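Local coordinates for nickel ABC transporter (Nickel-binding protein) (Bacillus halodurans, PDB 3T66), which probably captures a solute such as nickel or a peptide outside the cell and passes it to an ABC-type importer, at residues L45-E50 and T54-L59; V138-S143 and S476-I481; R391-Y396 and D432-L437; I124-K127 and E132-S135; K74-V79 and E180-A185. One frame throughout, in Å; residues are numbered along the deposited sequence.

Interaction 1: residues L45-E50 and T54-L59; sequences LVRVDE and TIAPWL
R47 lies over the indole of W58, and this pairing dominates one side of the contact. CD of R47 lies over the five-membered ring of W58, 3.6 Å from its centroid, a CH-pi contact. Further out, CZ of R47 stands 4.6 Å from the centroid of the W58 six-membered ring, a cation-pi arrangement over the face. The guanidinium is not laid flat there: its plane makes 90° with the indole, and it reaches down edge-first, bringing NH1 to 3.3 Å from CZ2 of W58. A bend at chi3 (-59°) turns the guanidinium in this way. A further aromatic, Y479, also meets R47 as a cation-pi partner. A leucine in place of W58 would probably leave the aliphatic and charged parts of R47 without the flat surface they rest on, and the guanidinium freer to turn. A56 sits beside R47 on the same side of the sheet, where its CB meets CB of D49 at 3.9 Å; the carboxylate of D49 turns instead to the backbone N of E51 and N52. V46 and I55 pack on the other side, CG1 of V46 3.8 Å from CG2 of I55. The backbones are joined by R47 N to A56 O (2.9 Å), A56 N to R47 O (2.8 Å) and D49 N to T54 O (3.0 Å), with W58 N also bonded to L45 O. R47 and A56 thus form the antiparallel hydrogen-bonded pair, flanked by the non-hydrogen-bonded pairs V46-P57 and V48-I55, in a short two-stranded beta hairpin.

Interaction 2: residues V138-S143 and S476-I481; sequences VNPNVS and SEYYMI
P140 and Y478 bring two irregular pieces of backbone together with their CA atoms 7.1 Å apart, P140 beginning a short 3-10 turn and Y478 closing an ST turn that starts at S476. No hydrogen bond links the two segments; the work is done by a proline ring set against a phenol ring. CG of P140 rests over the face of Y478, 3.8 Å from the ring centroid and 16° off its normal, a CH-pi contact. CD of the same proline lies along the outer half of the ring, 3.9 Å from CE2 of Y478. On the opposite face of this ring sits the backbone O of S476, offset toward the rim, so the phenol is held between a proline and a carbonyl. V138 takes the edge: its CG1, anti to the backbone N (chi1 178°), approaches CE2 of Y478 at 4.0 Å near the plane of the ring. The tyrosine itself is aimed by its chi1 of -64°, which sets CG beside the backbone N and sends the ring toward P140. Its own backbone is steadied where N of Y478 donates to OG of S476 at 3.3 Å. Behind it, CB of Y478 lies over the centre of the Y479 ring, so the two consecutive tyrosines pack on each other. In the proline turn, V142 N donates to O of N139 at 2.8 Å. The whole patch is buried: V138 leans on V46 and V48 of strand 46-48, P140 and Y479 both touch V37 of helix 35-38, and M480 reaches F17 and F19 of strand 14-19.

Interaction 3: residues R391-Y396 and D432-L437; sequences RGDAGY and DVRAKL
The carboxylate of D393 and the guanidinium of R434 face each other edge to edge, their planes only 15° apart, although the two side chains as a whole run at about a right angle. Along the rim of the guanidinium lie OD1 of D393 and CA of G395, both near its plane. The grip is side-on, with two nitrogens on two oxygens. NE of R434 donates to OD1 of D393 at 3.1 Å (154°), and NH2 of R434 to OD2 of D393, also at 3.1 Å (149°); both oxygens use their syn lone pairs. A weak third bond crosses from NH2 of R434 to OD1 of D393 at 3.3 Å. The bend of R434 at chi3 presents this NE edge to the aspartate. Its remaining nitrogen, NH1, is engaged by the backbone O of T428, so the guanidinium is held at two places on its rim. OD2 of D393 has a second donor as well: N of G395 reaches it at 2.9 Å, from well above the carboxylate plane. G395 packs its CA 3.9 Å from NH2 of R434. E132 also stands near R434, though only as a long, weak ion pair. The arrangement is that of a capping aspartate just ahead of helix 395-402 that doubles as half of a largely buried salt bridge, tying the start of that helix to the first turn of helix 431-447.

Interaction 4: residues I124-K127 and E132-S135; sequences ITTK and EFIS
The ring of F133 is met by two methyl groups from the strand, one from T126 and one from I124. CG2 of T126 comes over one face, 4.2 Å from the ring centroid and 28° off the normal, a CH-pi contact displaced toward the inner end of the ring; its closest ring atom is CD1 of F133 at 3.7 Å. The far end of the ring belongs to the isoleucine: CG2 of I124 stands 3.7 Å from CZ of F133, with CD1 of I124 further off at 4.2 Å from the same carbon. The side chain of I124 runs at about a right angle to that of F133. With CD1 nearest T126 and CZ nearest I124, the two methyls are spread along the phenyl ring. What aims the ring is its chi1 of 167°, which carries CG away from the backbone N and out toward the strand. T126 is positioned from its polar side. OG1 points away from the ring and donates to the backbone O of E128, and this keeps CG2 turned to F133. Beyond these, F133 meets the ring of W71, planes at about 45°, and touches I112, so residues of strands 70-75 and 112-118 also lie against it. From F133 to S135 the backbone angles are helical, though the regular bonds are missing, and OG of S135 donates to O of E132 at 3.3 Å. I124 and T126 face the same way from strand 121-126. With no hydrogen bond across it, the contact is one of methyls on a buried aromatic ring.

Interaction 5: residues K74-V79 and E180-A185; sequences KLREDV and EYWDGA
NH2 of R76, whose side chain lies against W182, donates to OD2 of D78 at 2.6 Å and 164°, the oxygen using its syn lone pair. NE of R76 adds a second bond to OD1 of D78 at 3.0 Å, tilted somewhat out of the guanidinium plane. The pair makes a side-on salt bridge that fixes the rotation of the arginine, and W182 lies against the arginine so fixed: CZ3 of W182 sits over one face of the guanidinium, 3.4 Å from NE of R76, with the two planes 32° apart. A bend at chi3 (47°) folds the arginine back to this position. With an alanine here, D78 is likely to lose its mate and a gap to open beside the benzene part of the indole. R76 follows directly on strand 70-75 of a four-stranded antiparallel sheet, while W182 stands in a type I beta turn running from Y181 to G184, closed by G184 N to Y181 O at 3.2 Å. V79 covers a face of the indole nearer the backbone, its CG2 3.6 Å from the centroid of the five-membered ring of W182 in a CH-pi contact, and CB of D183 lies over the opposite face. NE1 of W182 is bonded to the carboxylate of E43, and the indole also meets the ring of W58. The side chain of D179, a calcium ligand in a crystal structure of this protein though no calcium is bound to this chain in the model, is about 12 Å from that of W182.

Among the five, interaction 1 is the one that touches all the others: V46 and V48 pack on V138 of interaction 2, I55 on R391 and G392 of interaction 3 and on I134 and S135 of interaction 4, and W58 on W182 of interaction 5. Centres lie 10 Å apart for interactions 1 and 2, but 28 Å for interactions 3 and 5, the most distant pair. Interactions 4 and 5 both reach the four-stranded sheet through neighbouring strands 121-126 and 70-75. Along the chain, hairpin 46-57 comes first; interaction 4 lies between the segments of interaction 5, and interaction 3 between those of interaction 2. Distant parts of the sequence are thus gathered round one small hairpin.

Interaction 1: residues L45-E50 and T54-L59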
# COMPACT_ATOMS: atom_id res chain seq x y z
N LEU A 45 9.67 14.06 5.94
CA LEU A 45 9.05 15.17 6.66
C LEU A 45 7.78 14.75 7.41
O LEU A 45 7.36 15.32 8.43
CB LEU A 45 8.72 16.32 5.73
CG LEU A 45 9.85 16.96 4.89
CD1 LEU A 45 9.36 18.06 3.94
CD2 LEU A 45 10.90 17.52 5.76
N VAL A 46 7.18 13.70 6.92
CA VAL A 46 5.86 13.39 7.34
C VAL A 46 5.75 11.90 7.23
O VAL A 46 6.46 11.35 6.44
CB VAL A 46 4.94 14.19 6.46
CG1 VAL A 46 3.90 13.38 5.89
CG2 VAL A 46 4.36 15.29 7.27
N ARG A 47 4.93 11.26 8.05
CA ARG A 47 4.85 9.79 8.13
C ARG A 47 3.41 9.37 8.27
O ARG A 47 2.57 10.18 8.54
CB ARG A 47 5.64 9.20 9.33
CG ARG A 47 5.41 9.92 10.71
CD ARG A 47 6.12 9.24 11.87
NE ARG A 47 5.68 7.85 12.01
CZ ARG A 47 6.45 6.75 11.91
NH1 ARG A 47 7.76 6.82 11.71
NH2 ARG A 47 5.89 5.56 12.06
N VAL A 48 3.16 8.08 8.11
CA VAL A 48 1.89 7.43 8.44
C VAL A 48 1.95 6.84 9.88
O VAL A 48 2.64 5.86 10.15
CB VAL A 48 1.66 6.30 7.43
CG1 VAL A 48 0.42 5.51 7.75
CG2 VAL A 48 1.63 6.83 6.02
N ASP A 49 1.21 7.45 10.80
CA ASP A 49 1.20 7.06 12.19
C ASP A 49 0.66 5.64 12.32
O ASP A 49 -0.35 5.32 11.74
CB ASP A 49 0.34 8.09 12.90
CG ASP A 49 -0.07 7.69 14.31
OD1 ASP A 49 0.69 6.97 15.03
OD2 ASP A 49 -1.18 8.15 14.71
N GLU A 50 1.37 4.79 13.05
CA GLU A 50 0.89 3.43 13.33
C GLU A 50 -0.43 3.36 14.13
O GLU A 50 -1.21 2.43 13.93
CB GLU A 50 1.97 2.59 14.04
N THR A 54 -3.14 7.82 10.08
CA THR A 54 -3.19 9.06 9.30
C THR A 54 -1.82 9.69 9.10
O THR A 54 -0.86 9.31 9.75
CB THR A 54 -4.16 10.14 9.90
OG1 THR A 54 -3.48 10.92 10.87
CG2 THR A 54 -5.34 9.51 10.56
N ILE A 55 -1.78 10.67 8.20
CA ILE A 55 -0.63 11.53 7.93
C ILE A 55 -0.25 12.40 9.14
O ILE A 55 -1.02 13.28 9.55
CB ILE A 55 -0.96 12.38 6.72
CG1 ILE A 55 -1.21 11.44 5.51
CG2 ILE A 55 0.16 13.34 6.43
CD1 ILE A 55 -2.53 11.62 4.66
N ALA A 56 0.92 12.12 9.70
CA ALA A 56 1.42 12.72 10.94
C ALA A 56 2.78 13.41 10.75
O ALA A 56 3.60 12.97 9.93
CB ALA A 56 1.54 11.70 11.99
N PRO A 57 3.08 14.41 11.53
CA PRO A 57 4.40 14.98 11.44
C PRO A 57 5.49 14.06 11.93
O PRO A 57 5.30 13.33 12.86
CB PRO A 57 4.31 16.18 12.36
CG PRO A 57 3.08 16.03 13.07
CD PRO A 57 2.18 15.33 12.20
N TRP A 58 6.63 14.09 11.26
CA TRP A 58 7.80 13.42 11.71
C TRP A 58 8.89 14.45 11.78
O TRP A 58 9.05 15.09 12.76
CB TRP A 58 8.14 12.33 10.73
CG TRP A 58 8.89 11.23 11.26
CD1 TRP A 58 9.24 11.03 12.51
CD2 TRP A 58 9.40 10.16 10.52
NE1 TRP A 58 9.95 9.90 12.63
CE2 TRP A 58 10.06 9.33 11.40
CE3 TRP A 58 9.37 9.81 9.18
CZ2 TRP A 58 10.67 8.19 11.01
CZ3 TRP A 58 9.97 8.68 8.80
CH2 TRP A 58 10.63 7.88 9.69
N LEU A 59 9.61 14.64 10.70
CA LEU A 59 10.68 15.61 10.63
C LEU A 59 10.17 16.99 10.66
O LEU A 59 10.85 17.90 11.02
CB LEU A 59 11.52 15.44 9.40
CG LEU A 59 12.55 14.34 9.42
CD1 LEU A 59 13.52 14.56 8.37
CD2 LEU A 59 13.20 14.29 10.71

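Interaction 2: residues V138-S143 and S476-I481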
# COMPACT_ATOMS: atom_id res chain seq x y z
N VAL A 138 5.45 11.72 2.37
CA VAL A 138 5.64 10.47 3.08
C VAL A 138 6.56 9.51 2.30
O VAL A 138 7.20 8.66 2.90
CB VAL A 138 4.27 9.79 3.27
CG1 VAL A 138 4.40 8.43 3.99
CG2 VAL A 138 3.30 10.69 3.97
N ASN A 139 6.62 9.66 0.98
CA ASN A 139 7.33 8.75 0.13
C ASN A 139 8.74 8.66 0.59
O ASN A 139 9.44 9.67 0.64
CB ASN A 139 7.36 9.28 -1.29
CG ASN A 139 7.35 8.19 -2.34
OD1 ASN A 139 8.16 7.27 -2.32
ND2 ASN A 139 6.44 8.32 -3.29
N PRO A 140 9.19 7.46 0.92
CA PRO A 140 10.52 7.23 1.34
C PRO A 140 11.53 7.84 0.41
O PRO A 140 12.64 8.12 0.83
CB PRO A 140 10.60 5.75 1.33
CG PRO A 140 9.31 5.40 1.94
CD PRO A 140 8.35 6.29 1.20
N ASN A 141 11.13 8.09 -0.83
CA ASN A 141 11.94 8.77 -1.84
C ASN A 141 12.39 10.11 -1.51
O ASN A 141 13.30 10.62 -2.15
CB ASN A 141 11.06 9.09 -3.01
CG ASN A 141 10.87 7.96 -3.84
OD1 ASN A 141 11.58 6.95 -3.65
ND2 ASN A 141 9.91 8.03 -4.76
N VAL A 142 11.65 10.77 -0.64
CA VAL A 142 11.86 12.14 -0.44
C VAL A 142 12.39 12.23 0.94
O VAL A 142 12.23 13.22 1.63
CB VAL A 142 10.57 12.87 -0.54
CG1 VAL A 142 10.86 14.34 -0.61
CG2 VAL A 142 9.87 12.51 -1.76
N SER A 143 13.05 11.18 1.36
CA SER A 143 13.62 11.22 2.67
C SER A 143 14.70 12.25 2.64
O SER A 143 15.32 12.43 1.60
CB SER A 143 14.19 9.89 3.04
OG SER A 143 14.87 9.36 1.97
N SER A 476 2.40 0.42 6.16
CA SER A 476 2.87 1.12 4.98
C SER A 476 3.97 0.28 4.37
O SER A 476 4.27 0.35 3.17
CB SER A 476 3.41 2.47 5.37
OG SER A 476 4.30 2.33 6.45
N GLU A 477 4.57 -0.53 5.24
CA GLU A 477 5.75 -1.27 4.88
C GLU A 477 6.95 -0.38 4.66
O GLU A 477 7.83 -0.74 3.90
CB GLU A 477 5.47 -2.07 3.62
CG GLU A 477 4.52 -3.23 3.84
CD GLU A 477 4.61 -4.20 2.71
OE1 GLU A 477 5.54 -5.01 2.72
OE2 GLU A 477 3.76 -4.14 1.80
N TYR A 478 6.96 0.80 5.28
CA TYR A 478 8.08 1.69 5.10
C TYR A 478 8.97 1.57 6.29
O TYR A 478 10.12 1.93 6.23
CB TYR A 478 7.62 3.12 4.99
CG TYR A 478 6.78 3.39 3.79
CD1 TYR A 478 6.86 2.59 2.66
CD2 TYR A 478 5.88 4.48 3.77
CE1 TYR A 478 6.06 2.85 1.55
CE2 TYR A 478 5.08 4.75 2.65
CZ TYR A 478 5.18 3.93 1.54
OH TYR A 478 4.39 4.19 0.43
N TYR A 479 8.44 1.04 7.37
CA TYR A 479 9.15 1.11 8.61
C TYR A 479 9.46 -0.26 9.13
O TYR A 479 8.57 -1.09 9.31
CB TYR A 479 8.38 1.93 9.62
CG TYR A 479 7.90 3.18 9.01
CD1 TYR A 479 8.79 4.14 8.59
CD2 TYR A 479 6.57 3.41 8.79
CE1 TYR A 479 8.36 5.30 8.00
CE2 TYR A 479 6.14 4.58 8.19
CZ TYR A 479 7.05 5.51 7.81
OH TYR A 479 6.64 6.66 7.20
N MET A 480 10.75 -0.49 9.36
CA MET A 480 11.22 -1.77 9.81
C MET A 480 12.27 -1.56 10.84
O MET A 480 12.03 -1.83 12.00
CB MET A 480 11.72 -2.55 8.63
CG MET A 480 10.75 -2.42 7.48
SD MET A 480 11.06 -3.65 6.28
CE MET A 480 9.84 -3.23 5.01
N ILE A 481 13.43 -1.02 10.48
CA ILE A 481 14.43 -0.86 11.53
C ILE A 481 14.18 0.51 12.13
O ILE A 481 14.01 1.46 11.38
CB ILE A 481 15.91 -1.05 11.00
CG1 ILE A 481 16.17 -2.47 10.44
CG2 ILE A 481 16.92 -0.73 12.09
CD1 ILE A 481 15.76 -3.59 11.35

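Interaction 3: residues R391-Y396 and D432-L437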
# COMPACT_ATOMS: atom_id res chain seq x y z
N ARG A 391 -0.29 6.23 0.89
CA ARG A 391 0.26 6.78 2.10
C ARG A 391 -0.74 7.54 2.87
O ARG A 391 -0.56 8.71 3.18
CB ARG A 391 1.58 7.51 1.90
CG ARG A 391 1.62 8.44 0.80
CD ARG A 391 2.77 8.17 -0.11
NE ARG A 391 2.40 8.88 -1.32
CZ ARG A 391 2.46 8.41 -2.55
NH1 ARG A 391 2.04 9.20 -3.54
NH2 ARG A 391 2.96 7.21 -2.82
N GLY A 392 -1.82 6.84 3.18
CA GLY A 392 -2.91 7.39 3.96
C GLY A 392 -3.91 8.26 3.26
O GLY A 392 -4.78 8.80 3.91
N ASP A 393 -3.79 8.40 1.94
CA ASP A 393 -4.72 9.23 1.17
C ASP A 393 -5.34 8.38 0.05
O ASP A 393 -4.65 7.53 -0.55
CB ASP A 393 -4.01 10.47 0.60
CG ASP A 393 -5.01 11.54 0.09
OD1 ASP A 393 -5.45 12.40 0.91
OD2 ASP A 393 -5.37 11.53 -1.12
N ALA A 394 -6.63 8.58 -0.22
CA ALA A 394 -7.28 7.75 -1.18
C ALA A 394 -7.69 8.54 -2.37
O ALA A 394 -8.30 7.97 -3.27
CB ALA A 394 -8.47 7.12 -0.59
N GLY A 395 -7.35 9.83 -2.41
CA GLY A 395 -7.73 10.71 -3.53
C GLY A 395 -7.30 10.30 -4.94
O GLY A 395 -8.08 10.41 -5.88
N TYR A 396 -6.05 9.84 -5.08
CA TYR A 396 -5.58 9.34 -6.35
C TYR A 396 -6.37 8.11 -6.73
O TYR A 396 -6.86 8.01 -7.84
CB TYR A 396 -4.08 9.04 -6.41
CG TYR A 396 -3.72 8.42 -7.76
CD1 TYR A 396 -3.37 9.23 -8.87
CD2 TYR A 396 -3.82 7.02 -7.95
CE1 TYR A 396 -3.09 8.66 -10.11
CE2 TYR A 396 -3.56 6.44 -9.19
CZ TYR A 396 -3.19 7.25 -10.25
OH TYR A 396 -2.94 6.62 -11.45
N ASP A 432 -9.25 16.72 7.72
CA ASP A 432 -10.42 16.08 8.33
C ASP A 432 -11.62 15.97 7.39
O ASP A 432 -12.41 15.01 7.50
CB ASP A 432 -10.80 16.74 9.66
CG ASP A 432 -9.68 16.63 10.70
OD1 ASP A 432 -8.69 15.92 10.46
OD2 ASP A 432 -9.77 17.27 11.78
N VAL A 433 -11.75 16.92 6.46
CA VAL A 433 -12.87 16.86 5.50
C VAL A 433 -12.55 15.95 4.33
O VAL A 433 -13.43 15.29 3.79
CB VAL A 433 -13.27 18.24 4.98
CG1 VAL A 433 -14.54 18.16 4.20
CG2 VAL A 433 -13.44 19.18 6.15
N ARG A 434 -11.28 15.89 3.94
CA ARG A 434 -10.85 14.89 2.98
C ARG A 434 -11.25 13.51 3.50
O ARG A 434 -11.81 12.67 2.78
CB ARG A 434 -9.36 14.96 2.73
CG ARG A 434 -8.89 16.19 1.99
CD ARG A 434 -7.42 16.06 1.61
NE ARG A 434 -7.20 14.92 0.71
CZ ARG A 434 -7.60 14.92 -0.55
NH1 ARG A 434 -8.23 15.99 -1.05
NH2 ARG A 434 -7.40 13.87 -1.31
N ALA A 435 -11.00 13.30 4.78
CA ALA A 435 -11.49 12.15 5.46
C ALA A 435 -13.00 11.97 5.33
O ALA A 435 -13.44 10.86 5.05
CB ALA A 435 -11.10 12.22 6.91
N LYS A 436 -13.81 13.02 5.56
CA LYS A 436 -15.28 12.82 5.59
C LYS A 436 -15.76 12.40 4.20
O LYS A 436 -16.62 11.51 4.04
CB LYS A 436 -16.08 14.04 6.13
N LEU A 437 -15.18 13.03 3.18
CA LEU A 437 -15.60 12.79 1.81
C LEU A 437 -15.24 11.37 1.32
O LEU A 437 -16.04 10.71 0.67
CB LEU A 437 -15.03 13.87 0.92
CG LEU A 437 -15.70 15.19 1.26
CD1 LEU A 437 -14.79 16.35 0.97
CD2 LEU A 437 -16.90 15.35 0.42

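Interaction 4: residues I124-K127 and E132-S135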
# COMPACT_ATOMS: atom_id res chain seq x y z
N ILE A 124 6.33 26.63 0.11
CA ILE A 124 6.43 25.81 -1.07
C ILE A 124 5.25 26.15 -1.92
O ILE A 124 4.15 26.32 -1.41
CB ILE A 124 6.49 24.31 -0.72
CG1 ILE A 124 7.89 23.91 -0.28
CG2 ILE A 124 6.15 23.48 -1.91
CD1 ILE A 124 7.93 22.60 0.51
N THR A 125 5.47 26.28 -3.21
CA THR A 125 4.38 26.65 -4.11
C THR A 125 4.39 25.57 -5.10
O THR A 125 5.41 25.33 -5.70
CB THR A 125 4.62 28.00 -4.83
OG1 THR A 125 4.77 29.02 -3.85
CG2 THR A 125 3.46 28.37 -5.67
N THR A 126 3.26 24.90 -5.24
CA THR A 126 3.11 23.82 -6.19
C THR A 126 2.71 24.45 -7.52
O THR A 126 2.21 25.59 -7.56
CB THR A 126 2.00 22.89 -5.71
OG1 THR A 126 0.87 23.67 -5.38
CG2 THR A 126 2.41 22.18 -4.47
N LYS A 127 2.91 23.74 -8.62
CA LYS A 127 2.64 24.33 -9.94
C LYS A 127 1.24 24.94 -10.07
O LYS A 127 1.02 26.10 -10.66
CB LYS A 127 2.96 23.31 -11.01
CG LYS A 127 4.49 23.18 -11.13
CD LYS A 127 5.01 21.76 -11.46
CE LYS A 127 6.50 21.78 -11.73
NZ LYS A 127 6.85 20.45 -12.29
N GLU A 132 -3.45 17.20 -2.42
CA GLU A 132 -2.88 16.04 -1.80
C GLU A 132 -1.39 16.14 -1.71
O GLU A 132 -0.71 15.14 -1.54
CB GLU A 132 -3.37 14.75 -2.44
CG GLU A 132 -3.55 14.75 -3.95
CD GLU A 132 -4.88 15.36 -4.48
OE1 GLU A 132 -5.79 14.59 -4.90
OE2 GLU A 132 -4.98 16.61 -4.51
N PHE A 133 -0.87 17.38 -1.79
CA PHE A 133 0.58 17.62 -1.78
C PHE A 133 1.30 17.00 -0.55
O PHE A 133 2.26 16.28 -0.74
CB PHE A 133 0.94 19.12 -1.99
CG PHE A 133 2.39 19.46 -1.69
CD1 PHE A 133 3.40 19.11 -2.56
CD2 PHE A 133 2.74 20.08 -0.52
CE1 PHE A 133 4.75 19.36 -2.27
CE2 PHE A 133 4.10 20.34 -0.21
CZ PHE A 133 5.10 19.98 -1.09
N ILE A 134 0.85 17.26 0.68
CA ILE A 134 1.58 16.77 1.87
C ILE A 134 1.78 15.28 1.86
O ILE A 134 2.89 14.81 2.09
CB ILE A 134 0.94 17.22 3.21
CG1 ILE A 134 1.15 18.72 3.41
CG2 ILE A 134 1.62 16.54 4.40
CD1 ILE A 134 2.53 19.23 3.05
N SER A 135 0.72 14.54 1.54
CA SER A 135 0.83 13.09 1.59
C SER A 135 1.96 12.54 0.70
O SER A 135 2.44 11.40 0.93
CB SER A 135 -0.53 12.43 1.32
OG SER A 135 -0.75 12.21 -0.06

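Interaction 5: residues K74-V79 and E180-A185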
# COMPACT_ATOMS: atom_id res chain seq x y z
N LYS A 74 6.52 24.39 8.87
CA LYS A 74 7.44 24.49 10.05
C LYS A 74 8.11 23.15 10.44
O LYS A 74 7.43 22.14 10.65
CB LYS A 74 6.74 25.12 11.29
N LEU A 75 9.43 23.17 10.57
CA LEU A 75 10.21 22.00 10.93
C LEU A 75 10.64 22.01 12.38
O LEU A 75 10.66 23.04 13.03
CB LEU A 75 11.49 21.95 10.09
CG LEU A 75 11.33 22.25 8.61
CD1 LEU A 75 12.67 22.36 7.87
CD2 LEU A 75 10.39 21.20 7.96
N ARG A 76 11.06 20.86 12.88
CA ARG A 76 11.46 20.76 14.26
C ARG A 76 12.76 21.50 14.40
O ARG A 76 13.58 21.52 13.46
CB ARG A 76 11.66 19.30 14.66
CG ARG A 76 10.45 18.39 14.39
CD ARG A 76 10.72 17.00 14.91
NE ARG A 76 11.24 17.15 16.25
CZ ARG A 76 10.50 17.07 17.35
NH1 ARG A 76 9.22 16.76 17.25
NH2 ARG A 76 11.03 17.27 18.55
N GLU A 77 12.98 22.08 15.59
CA GLU A 77 14.23 22.79 15.80
C GLU A 77 15.29 21.91 16.43
O GLU A 77 16.43 22.30 16.58
CB GLU A 77 14.00 24.10 16.55
CG GLU A 77 13.26 25.11 15.66
CD GLU A 77 12.28 26.04 16.42
OE1 GLU A 77 12.55 26.34 17.61
OE2 GLU A 77 11.25 26.45 15.81
N ASP A 78 14.95 20.68 16.74
CA ASP A 78 15.93 19.87 17.42
C ASP A 78 16.55 18.74 16.60
O ASP A 78 17.05 17.82 17.19
CB ASP A 78 15.32 19.27 18.68
CG ASP A 78 13.99 18.56 18.40
OD1 ASP A 78 13.38 18.93 17.37
OD2 ASP A 78 13.56 17.65 19.18
N VAL A 79 16.53 18.76 15.28
CA VAL A 79 17.01 17.56 14.61
C VAL A 79 18.40 17.82 14.08
O VAL A 79 18.67 18.94 13.68
CB VAL A 79 16.07 17.10 13.45
CG1 VAL A 79 16.80 16.18 12.49
CG2 VAL A 79 14.84 16.39 13.97
N GLU A 180 23.11 10.71 19.01
CA GLU A 180 22.29 11.93 19.22
C GLU A 180 21.02 12.01 18.38
O GLU A 180 20.57 13.10 18.03
CB GLU A 180 23.11 13.17 18.92
CG GLU A 180 24.58 13.08 19.35
CD GLU A 180 24.77 13.24 20.87
OE1 GLU A 180 23.85 13.80 21.53
OE2 GLU A 180 25.85 12.82 21.38
N TYR A 181 20.48 10.85 18.04
CA TYR A 181 19.28 10.76 17.22
C TYR A 181 18.21 11.60 17.88
O TYR A 181 18.04 11.49 19.08
CB TYR A 181 18.82 9.31 17.17
CG TYR A 181 17.51 9.16 16.48
CD1 TYR A 181 17.30 9.71 15.23
CD2 TYR A 181 16.47 8.50 17.10
CE1 TYR A 181 16.08 9.59 14.60
CE2 TYR A 181 15.25 8.37 16.48
CZ TYR A 181 15.06 8.91 15.23
OH TYR A 181 13.84 8.78 14.62
N TRP A 182 17.49 12.41 17.11
CA TRP A 182 16.58 13.41 17.68
C TRP A 182 15.40 12.86 18.46
O TRP A 182 14.79 13.57 19.25
CB TRP A 182 16.05 14.29 16.57
CG TRP A 182 15.14 13.55 15.62
CD1 TRP A 182 15.51 12.82 14.54
CD2 TRP A 182 13.70 13.49 15.68
NE1 TRP A 182 14.40 12.30 13.92
CE2 TRP A 182 13.27 12.70 14.60
CE3 TRP A 182 12.72 14.03 16.55
CZ2 TRP A 182 11.92 12.42 14.35
CZ3 TRP A 182 11.36 13.75 16.30
CH2 TRP A 182 10.98 12.96 15.20
N ASP A 183 15.04 11.61 18.23
CA ASP A 183 13.88 11.06 18.92
C ASP A 183 14.25 9.97 19.92
O ASP A 183 13.40 9.21 20.40
CB ASP A 183 12.85 10.54 17.93
CG ASP A 183 11.44 10.67 18.44
OD1 ASP A 183 11.25 11.43 19.40
OD2 ASP A 183 10.51 10.06 17.89
N GLY A 184 15.54 9.88 20.25
CA GLY A 184 15.92 9.03 21.36
C GLY A 184 16.63 7.81 20.82
O GLY A 184 16.10 7.10 19.99
N ALA A 185 17.84 7.61 21.31
CA ALA A 185 18.78 6.76 20.72
C ALA A 185 18.43 5.29 20.96
O ALA A 185 17.88 4.96 21.98
CB ALA A 185 20.19 7.14 21.23